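ATP12 ATPase (PDB 2R31) probably acts as a chaperone in assembly of the F1 sector of ATP synthase. Local coordinates at residues L51-A54 and E55-A59; G94-G97 and G98-L101; P145-P148 and V149-L152; G182-I186 and R187-D191. All blocks are in the same frame, centred on the assembly; numbering follows the deposited sequence.

Interaction 1 of 4, residues L51-A54 and E55-A59; sequences LAIA and EEWQA
Ile53 and Trp57, one turn apart on helix 47-58, send their side chains out side by side and pointing the same way. The contact falls on CG2 of Ile53, which meets CD1 of the Trp57 indole at 3.8 Å. Both residues choose torsions that allow this: Ile53 sets CG2 anti to its own N and CG1 anti to the carbonyl carbon (chi1 -72°), and Trp57 likewise turns CG anti to its carbonyl carbon (chi1 -73°), bringing the CD1 edge of the ring toward the preceding turn. The edge of the indole also comes to the backbone, with Ile53 O lying in the ring plane 3.2 Å from Trp57 CD1. That same oxygen accepts the Trp57 N-H at 3.1 Å, nearly in line with the C=O bond. Further out, Trp57 NE1 and Glu56 OE1 both bond to Thr72 OG1 of helix 70-82, while Glu56 OE2 takes the N-H of Leu71. Trp13 meets the indole with ring planes inclined at about 55°. Replacing Trp57 with an alanine removes the indole, which is likely to leave Ile53 CG2 without its aromatic neighbour and Thr72 OG1 without the NE1-H. Round the helix, a water donates to Ala52 O at 2.8 Å. Backbone bonds from Glu55, Glu56, Trp57 and Gln58 to Leu51, Ala52, Ile53 and Ala54 are those of a regular alpha-helix. Its buried Ile53 side, with Ile53 on Val27, Ala54 on Ile18 and Trp57 on Leu29, and its exposed Glu55 are typical of an amphipathic helix packed against a beta-sheet.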
ATOM      1  N   LEU A  51       6.666  17.980  -5.455  1.00  7.38           N
ATOM      2  CA  LEU A  51       8.099  18.197  -5.278  1.00  7.53           C
ATOM      3  C   LEU A  51       8.849  16.871  -5.331  1.00  7.18           C
ATOM      4  O   LEU A  51       9.937  16.785  -5.929  1.00  8.21           O
ATOM      5  CB  LEU A  51       8.390  18.925  -3.978  1.00  8.58           C
ATOM      6  CG  LEU A  51       7.980  20.388  -3.913  1.00  9.72           C
ATOM      7  CD1 LEU A  51       8.013  20.864  -2.462  1.00 12.61           C
ATOM      8  CD2 LEU A  51       8.856  21.245  -4.834  1.00 12.08           C
ATOM      9  N   ALA A  52       8.322  15.837  -4.706  1.00  6.77           N
ATOM     10  CA  ALA A  52       8.993  14.546  -4.654  1.00  7.12           C
ATOM     11  C   ALA A  52       8.999  13.861  -6.012  1.00  6.83           C
ATOM     12  O   ALA A  52       9.994  13.196  -6.387  1.00  7.43           O
ATOM     13  CB  ALA A  52       8.359  13.691  -3.571  1.00  7.82           C
ATOM     14  N   ILE A  53       7.935  13.983  -6.793  1.00  6.57           N
ATOM     15  CA  ILE A  53       7.899  13.471  -8.157  1.00  6.66           C
ATOM     16  C   ILE A  53       8.855  14.290  -9.021  1.00  6.72           C
ATOM     17  O   ILE A  53       9.611  13.713  -9.838  1.00  7.67           O
ATOM     18  CB  ILE A  53       6.471  13.382  -8.704  1.00  6.41           C
ATOM     19  CG1 ILE A  53       5.762  12.231  -8.010  1.00  6.74           C
ATOM     20  CG2 ILE A  53       6.469  13.189 -10.226  1.00  7.10           C
ATOM     21  CD1 ILE A  53       4.303  12.058  -8.359  1.00  7.58           C
ATOM     22  N   ALA A  54       8.887  15.609  -8.889  1.00  7.23           N
ATOM     23  CA  ALA A  54       9.850  16.414  -9.612  1.00  7.72           C
ATOM     24  C   ALA A  54      11.270  15.931  -9.329  1.00  7.53           C
ATOM     25  O   ALA A  54      12.081  15.861 -10.253  1.00  8.30           O
ATOM     26  CB  ALA A  54       9.669  17.874  -9.280  1.00  8.12           C
ATOM     27  N   GLU A  55      11.585  15.590  -8.072  1.00  7.96           N
ATOM     28  CA  GLU A  55      12.908  15.055  -7.761  0.55  8.72           C
ATOM     29  C   GLU A  55      13.206  13.788  -8.540  1.00  8.27           C
ATOM     30  O   GLU A  55      14.351  13.542  -8.971  1.00  9.11           O
ATOM     31  CB  GLU A  55      13.080  14.831  -6.256  0.55  9.50           C
ATOM     32  CG  GLU A  55      13.141  16.046  -5.365  0.55 11.59           C
ATOM     33  CD  GLU A  55      13.024  15.788  -3.884  0.55 19.59           C
ATOM     34  OE1 GLU A  55      12.571  14.688  -3.465  0.55 26.22           O
ATOM     35  OE2 GLU A  55      13.352  16.682  -3.059  0.55 27.68           O
ATOM     36  N   GLU A  56      12.224  12.899  -8.725  1.00  7.52           N
ATOM     37  CA  GLU A  56      12.423  11.685  -9.520  1.00  7.60           C
ATOM     38  C   GLU A  56      12.814  12.034 -10.956  1.00  7.48           C
ATOM     39  O   GLU A  56      13.722  11.437 -11.535  1.00  9.11           O
ATOM     40  CB  GLU A  56      11.192  10.792  -9.523  1.00  7.27           C
ATOM     41  CG  GLU A  56      10.835  10.226  -8.168  1.00  7.64           C
ATOM     42  CD  GLU A  56       9.662   9.272  -8.174  1.00  7.72           C
ATOM     43  OE1 GLU A  56       8.849   9.262  -9.119  1.00  8.28           O
ATOM     44  OE2 GLU A  56       9.546   8.514  -7.159  1.00  8.59           O
ATOM     45  N   TRP A  57      12.128  12.979 -11.560  1.00  7.11           N
ATOM     46  CA  TRP A  57      12.400  13.349 -12.957  1.00  7.52           C
ATOM     47  C   TRP A  57      13.703  14.163 -13.093  1.00  8.20           C
ATOM     48  O   TRP A  57      14.389  14.019 -14.084  1.00  9.76           O
ATOM     49  CB  TRP A  57      11.169  14.115 -13.540  1.00  7.72           C
ATOM     50  CG  TRP A  57      10.066  13.094 -13.764  1.00  7.37           C
ATOM     51  CD1 TRP A  57       9.148  12.649 -12.856  1.00  8.04           C
ATOM     52  CD2 TRP A  57       9.829  12.330 -14.930  1.00  7.44           C
ATOM     53  NE1 TRP A  57       8.343  11.700 -13.377  1.00  8.26           N
ATOM     54  CE2 TRP A  57       8.752  11.457 -14.675  1.00  7.86           C
ATOM     55  CE3 TRP A  57      10.425  12.262 -16.208  1.00  8.72           C
ATOM     56  CZ2 TRP A  57       8.266  10.561 -15.596  1.00  9.28           C
ATOM     57  CZ3 TRP A  57       9.948  11.385 -17.113  1.00 10.10           C
ATOM     58  CH2 TRP A  57       8.869  10.534 -16.845  1.00 10.72           C
ATOM     59  N   GLN A  58      14.073  14.928 -12.064  1.00  8.38           N
ATOM     60  CA  GLN A  58      15.364  15.628 -12.047  1.00 10.03           C
ATOM     61  C   GLN A  58      16.496  14.667 -11.914  1.00 10.21           C
ATOM     62  O   GLN A  58      17.618  14.887 -12.417  1.00 12.04           O
ATOM     63  CB  GLN A  58      15.373  16.639 -10.889  1.00 11.82           C
ATOM     64  CG  GLN A  58      16.652  17.413 -10.750  1.00 14.32           C
ATOM     65  CD  GLN A  58      17.185  17.956 -11.999  1.00 21.12           C
ATOM     66  OE1 GLN A  58      16.675  18.286 -13.009  1.00 26.66           O
ATOM     67  NE2 GLN A  58      18.518  18.087 -11.997  1.00 31.97           N
ATOM     68  N   ALA A  59      16.288  13.521 -11.258  1.00  9.85           N
ATOM     69  CA  ALA A  59      17.329  12.544 -11.011  1.00 11.57           C
ATOM     70  C   ALA A  59      17.620  11.625 -12.199  1.00 12.85           C
ATOM     71  O   ALA A  59      18.557  10.832 -12.176  1.00 19.59           O
ATOM     72  CB  ALA A  59      16.941  11.687  -9.801  1.00 13.33           C
TER
HETATM   73  O   HOH W   1      11.408  11.665  -4.487  1.00 10.94           O

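Interaction 2 of 4, residues G94-G97 and G98-L101; sequences GDYG and GTDL
Gly98 N bonds to Asp95 O at 3.0 Å and Thr99 N to Tyr96 O at 3.0 Å, two successive i to i+3 links that wind the chain more tightly than an alpha-helix. In both, the donor stands well above the carbonyl plane, 68° out of it for Tyr96 O. Among the side chains, the Tyr96 ring and Thr99 cross obliquely, with Thr99 OG1 3.8 Å from Tyr96 CD2. The threonine hydroxyl sits between its own N and carbonyl carbon (chi1 64°), which turns it back toward the tyrosine and leaves it 3.5 Å from Tyr96 CA. This is a 3-10 turn at the C-terminal end of helix 86-95, from which the chain runs on toward strand 104-105. Gly97 and Gly98 both lie in the turn. Past it, a water joins the two sides, donating to Gly97 O at 2.8 Å and accepting from Asp100 N at 2.9 Å. Asp100 CB comes 3.5 Å from Tyr96 O. With CG anti to the Asp100 N (chi1 -159°), the carboxylate is placed where residues beyond the turn grip it: OD1 takes bonds from Ser178 OG and Leu102 N, and OD2 one from Ile180 N at the start of helix 179-186. Leu179 touches both Asp100 and the Tyr96 side chain, and Asp95 OD1 forms a salt bridge with Arg155.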
ATOM      1  N   GLY A  94     -12.113  -2.931   1.200  1.00  7.38           N
ATOM      2  CA  GLY A  94     -12.917  -3.065   2.399  1.00  8.19           C
ATOM      3  C   GLY A  94     -13.300  -4.526   2.648  1.00  7.85           C
ATOM      4  O   GLY A  94     -13.452  -4.950   3.816  1.00  8.72           O
ATOM      5  N   ASP A  95     -13.502  -5.305   1.596  1.00  7.87           N
ATOM      6  CA  ASP A  95     -13.861  -6.701   1.710  1.00  8.76           C
ATOM      7  C   ASP A  95     -12.765  -7.562   2.333  1.00  8.46           C
ATOM      8  O   ASP A  95     -13.070  -8.655   2.839  1.00 10.18           O
ATOM      9  CB  ASP A  95     -14.208  -7.294   0.384  1.00 10.11           C
ATOM     10  CG  ASP A  95     -15.519  -6.929  -0.144  1.00 12.14           C
ATOM     11  OD1 ASP A  95     -16.386  -6.376   0.611  1.00 13.02           O
ATOM     12  OD2 ASP A  95     -15.701  -7.175  -1.371  1.00 15.97           O
ATOM     13  N   TYR A  96     -11.516  -7.074   2.376  1.00  7.80           N
ATOM     14  CA  TYR A  96     -10.502  -7.832   3.110  1.00  8.25           C
ATOM     15  C   TYR A  96     -10.825  -7.905   4.608  1.00  8.32           C
ATOM     16  O   TYR A  96     -10.287  -8.764   5.294  1.00  9.31           O
ATOM     17  CB  TYR A  96      -9.112  -7.237   2.899  1.00  7.61           C
ATOM     18  CG  TYR A  96      -8.381  -7.740   1.686  1.00  7.54           C
ATOM     19  CD1 TYR A  96      -8.632  -7.235   0.417  1.00  8.00           C
ATOM     20  CD2 TYR A  96      -7.439  -8.755   1.801  1.00  9.09           C
ATOM     21  CE1 TYR A  96      -7.971  -7.676  -0.670  1.00  9.49           C
ATOM     22  CE2 TYR A  96      -6.744  -9.178   0.686  1.00 10.50           C
ATOM     23  CZ  TYR A  96      -7.028  -8.633  -0.566  1.00  9.71           C
ATOM     24  OH  TYR A  96      -6.311  -9.139  -1.633  1.00 14.04           O
ATOM     25  N   GLY A  97     -11.721  -7.063   5.123  1.00  9.02           N
ATOM     26  CA  GLY A  97     -12.177  -7.272   6.499  1.00 10.40           C
ATOM     27  C   GLY A  97     -12.770  -8.613   6.781  1.00  9.69           C
ATOM     28  O   GLY A  97     -12.788  -9.071   7.885  1.00 11.64           O
ATOM     29  N   GLY A  98     -13.332  -9.235   5.765  1.00 10.14           N
ATOM     30  CA  GLY A  98     -13.938 -10.573   5.884  1.00 11.91           C
ATOM     31  C   GLY A  98     -12.958 -11.710   5.560  1.00 10.87           C
ATOM     32  O   GLY A  98     -13.355 -12.870   5.701  1.00 13.94           O
ATOM     33  N   THR A  99     -11.750 -11.393   5.127  1.00  9.68           N
ATOM     34  CA  THR A  99     -10.725 -12.329   4.733  1.00  9.77           C
ATOM     35  C   THR A  99      -9.384 -11.846   5.257  1.00  9.96           C
ATOM     36  O   THR A  99      -8.398 -11.745   4.515  1.00 13.58           O
ATOM     37  CB  THR A  99     -10.644 -12.490   3.186  1.00 11.16           C
ATOM     38  OG1 THR A  99     -10.261 -11.256   2.549  1.00 11.99           O
ATOM     39  CG2 THR A  99     -11.941 -12.958   2.546  1.00 14.22           C
ATOM     40  N   ASP A 100      -9.338 -11.467   6.546  1.00  7.81           N
ATOM     41  CA  ASP A 100      -8.169 -10.799   7.048  1.00  7.26           C
ATOM     42  C   ASP A 100      -7.155 -11.801   7.593  1.00  7.02           C
ATOM     43  O   ASP A 100      -7.518 -12.658   8.414  1.00  8.28           O
ATOM     44  CB  ASP A 100      -8.573  -9.776   8.145  1.00  7.21           C
ATOM     45  CG  ASP A 100      -7.505  -8.720   8.333  1.00  7.14           C
ATOM     46  OD1 ASP A 100      -6.404  -9.067   8.848  1.00  7.63           O
ATOM     47  OD2 ASP A 100      -7.780  -7.557   7.943  1.00  7.22           O
ATOM     48  N   LEU A 101      -5.881 -11.648   7.220  1.00  6.80           N
ATOM     49  CA  LEU A 101      -4.806 -12.456   7.788  1.00  7.04           C
ATOM     50  C   LEU A 101      -4.942 -12.612   9.309  1.00  7.33           C
ATOM     51  O   LEU A 101      -4.683 -13.678   9.860  1.00  8.91           O
ATOM     52  CB  LEU A 101      -3.476 -11.760   7.462  1.00  7.25           C
ATOM     53  CG  LEU A 101      -2.213 -12.509   7.852  1.00  8.31           C
ATOM     54  CD1 LEU A 101      -1.924 -13.643   6.857  1.00  9.67           C
ATOM     55  CD2 LEU A 101      -1.017 -11.549   7.911  1.00  9.87           C
TER
HETATM   56  O   HOH W   2     -11.513 -11.487   8.529  1.00 11.66           O

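Interaction 3 of 4, residues P145-P148 and V149-L152; sequences PQDP and VVLL
Asp147 and Val149 meet in an N-cap, where the loop after strand 138-139 enters helix 148-159. The capping bond runs from Val149 N to Asp147 OD1 at 3.0 Å, and the donor meets the oxygen from above the carboxylate plane, 55° out of it. Because CG lies anti to the Asp147 backbone N (chi1 -179°), the carboxylate extends beside Val149, and the two side chains point the same way. The backbone oxygen of Asp147 serves the helix as well, taking Leu151 N at 3.1 Å along a nearly straight approach, and Pro148 O follows with Leu152 N at 3.0 Å. A leucine in place of Asp147 has no acceptor, which would probably leave the Val149 N-H without its cap and the first turn prone to fray. At about a right angle to the aspartate, Val150 brings CG2 to within 3.8 Å of Asp147 CB. Gln146, bent at chi2, sends its amide oxygen to the backbone N of Arg136, keeping the polar end away from the helix. Its aliphatic base instead crosses the leucine one turn into the helix at about a right angle, Gln146 CB lying 3.7 Å from Leu151 CD2.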
ATOM      1  N   PRO A 145     -17.955 -16.362  10.518  1.00 10.30           N
ATOM      2  CA  PRO A 145     -18.303 -15.166   9.721  1.00 10.70           C
ATOM      3  C   PRO A 145     -18.066 -13.919  10.560  1.00  9.66           C
ATOM      4  O   PRO A 145     -18.147 -13.972  11.795  1.00 12.50           O
ATOM      5  CB  PRO A 145     -19.776 -15.379   9.426  1.00 14.12           C
ATOM      6  CG  PRO A 145     -20.276 -16.038  10.671  1.00 14.54           C
ATOM      7  CD  PRO A 145     -19.121 -16.948  11.144  1.00 11.79           C
ATOM      8  N   GLN A 146     -17.843 -12.792   9.916  1.00  9.07           N
ATOM      9  CA  GLN A 146     -17.778 -11.516  10.616  1.00  8.64           C
ATOM     10  C   GLN A 146     -19.177 -10.937  10.825  1.00  8.67           C
ATOM     11  O   GLN A 146     -20.110 -11.200  10.060  1.00 10.61           O
ATOM     12  CB  GLN A 146     -16.894 -10.552   9.842  1.00  9.42           C
ATOM     13  CG  GLN A 146     -15.466 -11.054   9.680  1.00 10.54           C
ATOM     14  CD  GLN A 146     -14.765 -11.365  10.988  1.00 10.42           C
ATOM     15  OE1 GLN A 146     -14.961 -10.676  12.016  1.00 12.60           O
ATOM     16  NE2 GLN A 146     -13.918 -12.382  11.011  1.00 10.63           N
ATOM     17  N   ASP A 147     -19.309 -10.125  11.844  1.00  9.05           N
ATOM     18  CA  ASP A 147     -20.540  -9.380  12.100  1.00  8.99           C
ATOM     19  C   ASP A 147     -20.810  -8.479  10.901  1.00  8.30           C
ATOM     20  O   ASP A 147     -19.928  -7.699  10.522  1.00  8.55           O
ATOM     21  CB  ASP A 147     -20.370  -8.550  13.367  1.00  9.86           C
ATOM     22  CG  ASP A 147     -21.562  -7.733  13.790  1.00 11.42           C
ATOM     23  OD1 ASP A 147     -22.522  -7.536  13.049  1.00 12.47           O
ATOM     24  OD2 ASP A 147     -21.493  -7.252  14.931  1.00 17.03           O
ATOM     25  N   PRO A 148     -22.006  -8.507  10.277  1.00  8.77           N
ATOM     26  CA  PRO A 148     -22.302  -7.595   9.169  1.00  9.20           C
ATOM     27  C   PRO A 148     -22.077  -6.144   9.474  1.00  8.26           C
ATOM     28  O   PRO A 148     -21.733  -5.349   8.594  1.00  9.09           O
ATOM     29  CB  PRO A 148     -23.806  -7.890   8.946  1.00 12.03           C
ATOM     30  CG  PRO A 148     -24.093  -9.243   9.463  1.00 14.92           C
ATOM     31  CD  PRO A 148     -23.135  -9.445  10.591  1.00 10.83           C
ATOM     32  N   VAL A 149     -22.300  -5.718  10.729  1.00  8.04           N
ATOM     33  CA  VAL A 149     -22.070  -4.343  11.103  1.00  8.09           C
ATOM     34  C   VAL A 149     -20.579  -3.988  11.090  1.00  7.87           C
ATOM     35  O   VAL A 149     -20.202  -2.896  10.697  1.00  8.27           O
ATOM     36  CB  VAL A 149     -22.689  -4.062  12.471  1.00  9.80           C
ATOM     37  CG1 VAL A 149     -22.271  -2.727  13.054  1.00 13.02           C
ATOM     38  CG2 VAL A 149     -24.228  -4.106  12.334  1.00 10.76           C
ATOM     39  N   VAL A 150     -19.735  -4.932  11.493  1.00  7.88           N
ATOM     40  CA  VAL A 150     -18.281  -4.707  11.451  1.00  8.03           C
ATOM     41  C   VAL A 150     -17.816  -4.603  10.009  1.00  8.16           C
ATOM     42  O   VAL A 150     -16.994  -3.761   9.649  1.00  8.66           O
ATOM     43  CB  VAL A 150     -17.551  -5.791  12.241  1.00  8.51           C
ATOM     44  CG1 VAL A 150     -16.026  -5.725  12.006  1.00  9.86           C
ATOM     45  CG2 VAL A 150     -17.878  -5.647  13.721  1.00 10.24           C
ATOM     46  N   LEU A 151     -18.356  -5.479   9.135  1.00  8.08           N
ATOM     47  CA  LEU A 151     -18.011  -5.390   7.699  1.00  8.98           C
ATOM     48  C   LEU A 151     -18.411  -4.040   7.119  1.00  8.04           C
ATOM     49  O   LEU A 151     -17.678  -3.434   6.350  1.00  8.48           O
ATOM     50  CB  LEU A 151     -18.645  -6.553   6.925  1.00  9.54           C
ATOM     51  CG  LEU A 151     -18.107  -7.961   7.315  1.00 10.67           C
ATOM     52  CD1 LEU A 151     -18.876  -8.994   6.511  1.00 14.11           C
ATOM     53  CD2 LEU A 151     -16.622  -8.097   7.099  1.00 14.04           C
ATOM     54  N   LEU A 152     -19.594  -3.540   7.501  0.69  7.83           N
ATOM     55  CA  LEU A 152     -20.046  -2.213   7.123  0.69  8.35           C
ATOM     56  C   LEU A 152     -19.029  -1.154   7.574  0.69  7.36           C
ATOM     57  O   LEU A 152     -18.593  -0.272   6.812  0.69  7.03           O
ATOM     58  CB  LEU A 152     -21.440  -1.920   7.697  0.69  9.01           C
ATOM     59  CG  LEU A 152     -22.119  -0.578   7.535  0.69 11.24           C
ATOM     60  CD1 LEU A 152     -23.609  -0.692   7.857  0.69 13.71           C
ATOM     61  CD2 LEU A 152     -21.547   0.513   8.455  0.69 11.40           C
TER

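Interaction 4 of 4, residues G182-I186 and R187-D191; sequences GLAVI and RGRID
With CG1 turned between its own N and carbonyl carbon (chi1 63°), Ile190 reaches back to the last turn of helix 179-186. Its CG1 lies 3.7 Å from Ala184 CB and also touches Val185 CG2, whose side chain it crosses at about a right angle. The backbone reinforces this closure: Val185 CA points its hydrogen almost straight at Ile190 O, 3.3 Å away, and a water donates to both Val185 O and Ile190 O.

Two amides share Ala184 O. Arg189 N arrives at 2.8 Å in the carbonyl plane, Ile190 N at 3.2 Å from well above it. One residue along, Gly188 N bonds to Val185 O at 3.1 Å; positive phi at Gly188 (83°), a conformation that favours glycine, turns the chain out of the helix. Arg187 N still makes a regular helical bond to Leu183 O.

Arg187 CB and CG lie 3.2 and 3.3 Å from Leu183 O, and beyond CG the chain bends at chi2. Ile186 CD1 lies over one face of the guanidinium, toward its rim, while a water in the plane at its edge joins Arg187 NH2 to Ile186 O. NH1 forms a salt bridge with Glu157, which probably steadies the positive charge. Trp234 of helix 214-236 touches both Ile186 and Arg187, and Leu123 and Trp126 of helix 110-130 pack on Ala184. Positive phi at Gly188, with the bonds back to Ala184 O and Val185 O, makes a Schellman motif; it runs directly into the N-cap of helix 192-199 at Asp191, whose OD1 also bonds Thr194 OG1.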
ATOM      1  N   GLY A 182      -3.209  -2.813   6.908  1.00  5.67           N
ATOM      2  CA  GLY A 182      -3.132  -1.651   6.049  1.00  5.78           C
ATOM      3  C   GLY A 182      -3.694  -0.386   6.707  1.00  5.54           C
ATOM      4  O   GLY A 182      -3.086   0.688   6.640  1.00  5.81           O
ATOM      5  N   LEU A 183      -4.872  -0.529   7.330  1.00  5.64           N
ATOM      6  CA  LEU A 183      -5.454   0.605   8.040  1.00  5.47           C
ATOM      7  C   LEU A 183      -4.557   1.054   9.195  1.00  5.60           C
ATOM      8  O   LEU A 183      -4.437   2.248   9.460  1.00  6.34           O
ATOM      9  CB  LEU A 183      -6.864   0.298   8.552  1.00  5.99           C
ATOM     10  CG  LEU A 183      -7.913   0.112   7.451  1.00  6.05           C
ATOM     11  CD1 LEU A 183      -9.223  -0.322   8.068  1.00  7.30           C
ATOM     12  CD2 LEU A 183      -8.097   1.342   6.619  1.00  7.04           C
ATOM     13  N   ALA A 184      -3.922   0.105   9.898  1.00  5.71           N
ATOM     14  CA  ALA A 184      -3.057   0.486  11.012  1.00  6.03           C
ATOM     15  C   ALA A 184      -1.882   1.299  10.539  1.00  6.03           C
ATOM     16  O   ALA A 184      -1.420   2.197  11.274  1.00  6.97           O
ATOM     17  CB  ALA A 184      -2.614  -0.764  11.756  1.00  6.82           C
ATOM     18  N   VAL A 185      -1.372   1.062   9.332  1.00  5.88           N
ATOM     19  CA  VAL A 185      -0.286   1.877   8.795  1.00  6.02           C
ATOM     20  C   VAL A 185      -0.824   3.274   8.478  1.00  6.01           C
ATOM     21  O   VAL A 185      -0.270   4.294   8.906  1.00  7.93           O
ATOM     22  CB  VAL A 185       0.384   1.223   7.587  1.00  5.92           C
ATOM     23  CG1 VAL A 185       1.376   2.210   6.949  1.00  6.68           C
ATOM     24  CG2 VAL A 185       1.063  -0.067   7.986  1.00  6.43           C
ATOM     25  N   ILE A 186      -1.893   3.382   7.679  1.00  5.80           N
ATOM     26  CA  ILE A 186      -2.322   4.715   7.253  1.00  6.27           C
ATOM     27  C   ILE A 186      -2.875   5.532   8.419  1.00  6.77           C
ATOM     28  O   ILE A 186      -2.830   6.769   8.371  1.00  7.77           O
ATOM     29  CB  ILE A 186      -3.301   4.663   6.058  1.00  6.25           C
ATOM     30  CG1 ILE A 186      -4.628   4.038   6.354  1.00  6.62           C
ATOM     31  CG2 ILE A 186      -2.615   4.028   4.840  1.00  6.62           C
ATOM     32  CD1 ILE A 186      -5.748   4.440   5.397  1.00  7.48           C
ATOM     33  N   ARG A 187      -3.387   4.869   9.466  1.00  6.65           N
ATOM     34  CA  ARG A 187      -3.929   5.561  10.662  1.00  7.94           C
ATOM     35  C   ARG A 187      -2.864   5.762  11.731  1.00  9.16           C
ATOM     36  O   ARG A 187      -3.208   6.317  12.798  1.00 12.15           O
ATOM     37  CB  ARG A 187      -5.173   4.866  11.180  1.00  8.91           C
ATOM     38  CG  ARG A 187      -6.327   4.814  10.193  1.00  8.43           C
ATOM     39  CD  ARG A 187      -6.630   6.093   9.471  1.00  8.89           C
ATOM     40  NE  ARG A 187      -7.877   6.079   8.735  1.00  9.45           N
ATOM     41  CZ  ARG A 187      -8.208   6.997   7.839  1.00  9.32           C
ATOM     42  NH1 ARG A 187      -9.431   6.943   7.289  1.00 10.57           N
ATOM     43  NH2 ARG A 187      -7.361   7.955   7.478  1.00  9.34           N
ATOM     44  N   GLY A 188      -1.630   5.373  11.509  1.00  9.07           N
ATOM     45  CA  GLY A 188      -0.548   5.700  12.413  1.00 10.44           C
ATOM     46  C   GLY A 188      -0.373   4.827  13.620  1.00  9.65           C
ATOM     47  O   GLY A 188       0.427   5.186  14.477  1.00 14.61           O
ATOM     48  N   ARG A 189      -1.012   3.683  13.646  1.00  8.36           N
ATOM     49  CA  ARG A 189      -0.863   2.736  14.754  1.00  8.33           C
ATOM     50  C   ARG A 189       0.437   1.934  14.661  1.00  7.65           C
ATOM     51  O   ARG A 189       1.021   1.602  15.713  1.00  8.78           O
ATOM     52  CB  ARG A 189      -2.091   1.854  14.837  1.00  8.37           C
ATOM     53  CG  ARG A 189      -2.020   0.707  15.853  1.00  9.14           C
ATOM     54  CD  ARG A 189      -1.803   1.145  17.270  1.00 10.48           C
ATOM     55  NE  ARG A 189      -1.756   0.032  18.193  1.00 11.56           N
ATOM     56  CZ  ARG A 189      -0.718  -0.796  18.344  1.00 11.59           C
ATOM     57  NH1 ARG A 189       0.367  -0.572  17.637  1.00 11.61           N
ATOM     58  NH2 ARG A 189      -0.799  -1.822  19.211  1.00 14.43           N
ATOM     59  N   ILE A 190       0.856   1.587  13.458  1.00  7.33           N
ATOM     60  CA  ILE A 190       2.125   0.910  13.194  1.00  7.15           C
ATOM     61  C   ILE A 190       2.724   1.513  11.932  1.00  6.98           C
ATOM     62  O   ILE A 190       1.998   2.162  11.168  1.00  8.15           O
ATOM     63  CB  ILE A 190       1.997  -0.618  13.059  1.00  7.51           C
ATOM     64  CG1 ILE A 190       1.112  -0.986  11.834  1.00  7.43           C
ATOM     65  CG2 ILE A 190       1.542  -1.260  14.335  1.00  8.60           C
ATOM     66  CD1 ILE A 190       0.846  -2.454  11.637  1.00  8.25           C
ATOM     67  N   ASP A 191       4.018   1.287  11.702  1.00  7.41           N
ATOM     68  CA  ASP A 191       4.636   1.646  10.434  1.00  7.40           C
ATOM     69  C   ASP A 191       4.685   0.406   9.515  1.00  7.07           C
ATOM     70  O   ASP A 191       4.345  -0.716   9.886  1.00  7.40           O
ATOM     71  CB  ASP A 191       6.005   2.273  10.676  1.00  8.21           C
ATOM     72  CG  ASP A 191       7.018   1.373  11.293  1.00  8.53           C
ATOM     73  OD1 ASP A 191       6.804   0.162  11.431  1.00  9.29           O
ATOM     74  OD2 ASP A 191       8.111   1.927  11.652  1.00 13.90           O
TER
HETATM   75  O   HOH W   3       2.006   4.889  10.280  1.00 14.88           O
HETATM   76  O   HOH W   4      -4.829   8.740   8.675  1.00  9.88           O

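Interactions 2 and 3 touch: Leu151 CD2 packs 3.7 Å from Gly98 N, and Gln146 CG comes 3.8 Å from Gly97 O, so the turn ending helix 86-95 rests against the start of helix 148-159. Their centres are about 10 Å apart. Interaction 4 lies about 16 Å, centre to centre, from interaction 2 without touching it, but Asp100 of interaction 2 bonds to Ile180 in the helix that interaction 4 closes. Interaction 1 stands apart, packed on the antiparallel sheet, its centre about 43 Å from that of interaction 3 and on the opposite side of the chain's centre. The nearest atoms of interactions 1 and 4 are about 17 Å apart.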